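Local coordinates for protein cellulosomal scaffoldin (Acetivibrio cellulolyticus, PDB 3ZQW) that probably binds cellulose through this family 3b carbohydrate-binding module, one piece of a larger calcium-binding scaffoldin that probably also cleaves beta-1,4-glucosidic linkages in cellulose, at residues D60-G65 and I104-R109. Numbering follows the deposited sequence. Where two conformers were deposited one is given.
Sequences DWSPVG and IEVQGR
A classic beta bulge lies at the edge of one sheet of the CBM3 beta-sandwich, where two residues ending outermost strand 55-61, Asp-60 and Trp-61, stand opposite the single residue Gln-107 of antiparallel strand 103-112. Gln-107 O accepts Asp-60 N at 2.9 Å and, weakly, Trp-61 N, while Gln-107 N returns a bond to Trp-61 O. Past the bulge the chain leaves the sheet in a type I turn, Ser-62 to Gly-65, and a hydroxyl continues the pairing: with OG anti to the backbone N (chi1 179°), Ser-62 OG donates to Glu-105 O over 2.8 Å. On the face shared with Gln-107, in the conformer given, the six-membered ring of Trp-61 comes beside Glu-105, CZ3 3.4 Å from CB; the Glu-105 carboxylate, whose OE1 is hydrogen-bonded to Tyr-133 OH, stands at the ring edge, nearly perpendicular to it (81°). Pro-63 CD sits above one indole face, near its rim. Toward the sandwich interior Val-64 CG1 meets Ile-104 CD1 at 3.8 Å. At the other end a water links Asp-60 OD2 to Gln-107 NE2, whose OE1 bonds Lys-25 NZ. Arg-109 grips the same carboxylate side-on in a nearly coplanar salt bridge (4°). NE reaches OD2 at 2.8 Å and NH2 reaches OD1, each on a syn lone pair.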
loop_
_atom_site.group_PDB
_atom_site.type_symbol
_atom_site.label_atom_id
_atom_site.label_comp_id
_atom_site.label_asym_id
_atom_site.label_seq_id
_atom_site.Cartn_x
_atom_site.Cartn_y
_atom_site.Cartn_z
ATOM N N ASP A 60 -10.372 -0.666 5.804
ATOM C CA ASP A 60 -11.513 -0.075 6.497
ATOM C C ASP A 60 -12.396 0.735 5.587
ATOM O O ASP A 60 -13.609 0.788 5.785
ATOM C CB ASP A 60 -11.024 0.762 7.669
ATOM C CG ASP A 60 -10.275 -0.060 8.690
ATOM O OD1 ASP A 60 -10.705 -1.189 9.012
ATOM O OD2 ASP A 60 -9.243 0.414 9.174
ATOM N N TRP A 61 -11.806 1.352 4.577
ATOM C CA TRP A 61 -12.582 2.200 3.695
ATOM C C TRP A 61 -11.882 2.409 2.365
ATOM O O TRP A 61 -10.683 2.725 2.314
ATOM C CB TRP A 61 -12.863 3.554 4.362
ATOM C CG TRP A 61 -13.444 4.525 3.397
ATOM C CD1 TRP A 61 -14.689 4.492 2.831
ATOM C CD2 TRP A 61 -12.787 5.667 2.857
ATOM N NE1 TRP A 61 -14.839 5.546 1.969
ATOM C CE2 TRP A 61 -13.684 6.286 1.968
ATOM C CE3 TRP A 61 -11.519 6.230 3.040
ATOM C CZ2 TRP A 61 -13.350 7.439 1.255
ATOM C CZ3 TRP A 61 -11.193 7.373 2.342
ATOM C CH2 TRP A 61 -12.098 7.962 1.459
ATOM N N SER A 62 -12.665 2.257 1.296
ATOM C CA SER A 62 -12.296 2.732 -0.017
ATOM C C SER A 62 -13.587 2.982 -0.769
ATOM O O SER A 62 -14.526 2.212 -0.625
ATOM C CB SER A 62 -11.469 1.696 -0.779
ATOM O OG SER A 62 -11.124 2.165 -2.069
ATOM N N PRO A 63 -13.632 4.035 -1.597
ATOM C CA PRO A 63 -14.834 4.236 -2.407
ATOM C C PRO A 63 -15.204 3.043 -3.293
ATOM O O PRO A 63 -16.356 2.916 -3.684
ATOM C CB PRO A 63 -14.465 5.460 -3.256
ATOM C CG PRO A 63 -13.434 6.171 -2.505
ATOM C CD PRO A 63 -12.664 5.129 -1.768
ATOM N N VAL A 64 -14.246 2.193 -3.626
ATOM C CA VAL A 64 -14.574 1.037 -4.466
ATOM C C VAL A 64 -15.208 -0.108 -3.685
ATOM O O VAL A 64 -15.586 -1.103 -4.283
ATOM C CB VAL A 64 -13.356 0.533 -5.251
ATOM C CG1 VAL A 64 -12.765 1.662 -6.050
ATOM C CG2 VAL A 64 -12.357 -0.115 -4.301
ATOM N N GLY A 65 -15.338 0.048 -2.363
ATOM C CA GLY A 65 -15.898 -0.970 -1.494
ATOM C C GLY A 65 -14.783 -1.708 -0.802
ATOM O O GLY A 65 -13.987 -2.400 -1.449
ATOM N N ILE A 104 -9.150 7.683 -5.971
ATOM C CA ILE A 104 -9.727 6.945 -4.862
ATOM C C ILE A 104 -8.719 6.827 -3.739
ATOM O O ILE A 104 -7.514 6.715 -3.964
ATOM C CB ILE A 104 -10.183 5.536 -5.273
ATOM C CG1 ILE A 104 -9.026 4.720 -5.828
ATOM C CG2 ILE A 104 -11.370 5.606 -6.246
ATOM C CD1 ILE A 104 -9.326 3.235 -5.986
ATOM N N GLU A 105 -9.233 6.783 -2.519
ATOM C CA GLU A 105 -8.437 6.467 -1.344
ATOM C C GLU A 105 -8.559 4.986 -1.026
ATOM O O GLU A 105 -9.595 4.374 -1.275
ATOM C CB GLU A 105 -8.909 7.293 -0.141
ATOM C CG GLU A 105 -8.666 8.802 -0.332
ATOM C CD GLU A 105 -8.934 9.671 0.895
ATOM O OE1 GLU A 105 -8.475 9.347 2.009
ATOM O OE2 GLU A 105 -9.583 10.733 0.714
ATOM N N VAL A 106 -7.505 4.444 -0.427
ATOM C CA VAL A 106 -7.497 3.099 0.102
ATOM C C VAL A 106 -6.890 3.185 1.505
ATOM O O VAL A 106 -5.716 3.481 1.652
ATOM C CB VAL A 106 -6.670 2.172 -0.780
ATOM C CG1 VAL A 106 -6.672 0.787 -0.211
ATOM C CG2 VAL A 106 -7.210 2.184 -2.219
ATOM N N GLN A 107 -7.726 2.962 2.521
ATOM C CA GLN A 107 -7.337 3.168 3.914
ATOM C C GLN A 107 -7.414 1.847 4.648
ATOM O O GLN A 107 -8.463 1.217 4.687
ATOM C CB GLN A 107 -8.278 4.186 4.552
ATOM C CG GLN A 107 -8.037 4.408 6.016
ATOM C CD GLN A 107 -8.800 5.625 6.503
ATOM O OE1 GLN A 107 -8.776 6.662 5.851
ATOM N NE2 GLN A 107 -9.491 5.505 7.628
ATOM N N GLY A 108 -6.337 1.424 5.260
ATOM C CA GLY A 108 -6.418 0.196 6.019
ATOM C C GLY A 108 -5.341 0.109 7.053
ATOM O O GLY A 108 -4.652 1.073 7.365
ATOM N N ARG A 109 -5.270 -1.081 7.633
ATOM C CA ARG A 109 -4.455 -1.363 8.795
ATOM C C ARG A 109 -3.961 -2.781 8.693
ATOM O O ARG A 109 -4.632 -3.633 8.120
ATOM C CB ARG A 109 -5.269 -1.286 10.141
ATOM C CG ARG A 109 -5.825 0.079 10.472
ATOM C CD ARG A 109 -6.780 -0.067 11.652
ATOM N NE ARG A 109 -7.953 -0.836 11.268
ATOM C CZ ARG A 109 -8.267 -2.073 11.647
ATOM N NH1 ARG A 109 -7.567 -2.728 12.573
ATOM N NH2 ARG A 109 -9.311 -2.658 11.087
HETATM O O HOH W 1 -8.896 3.097 9.159
#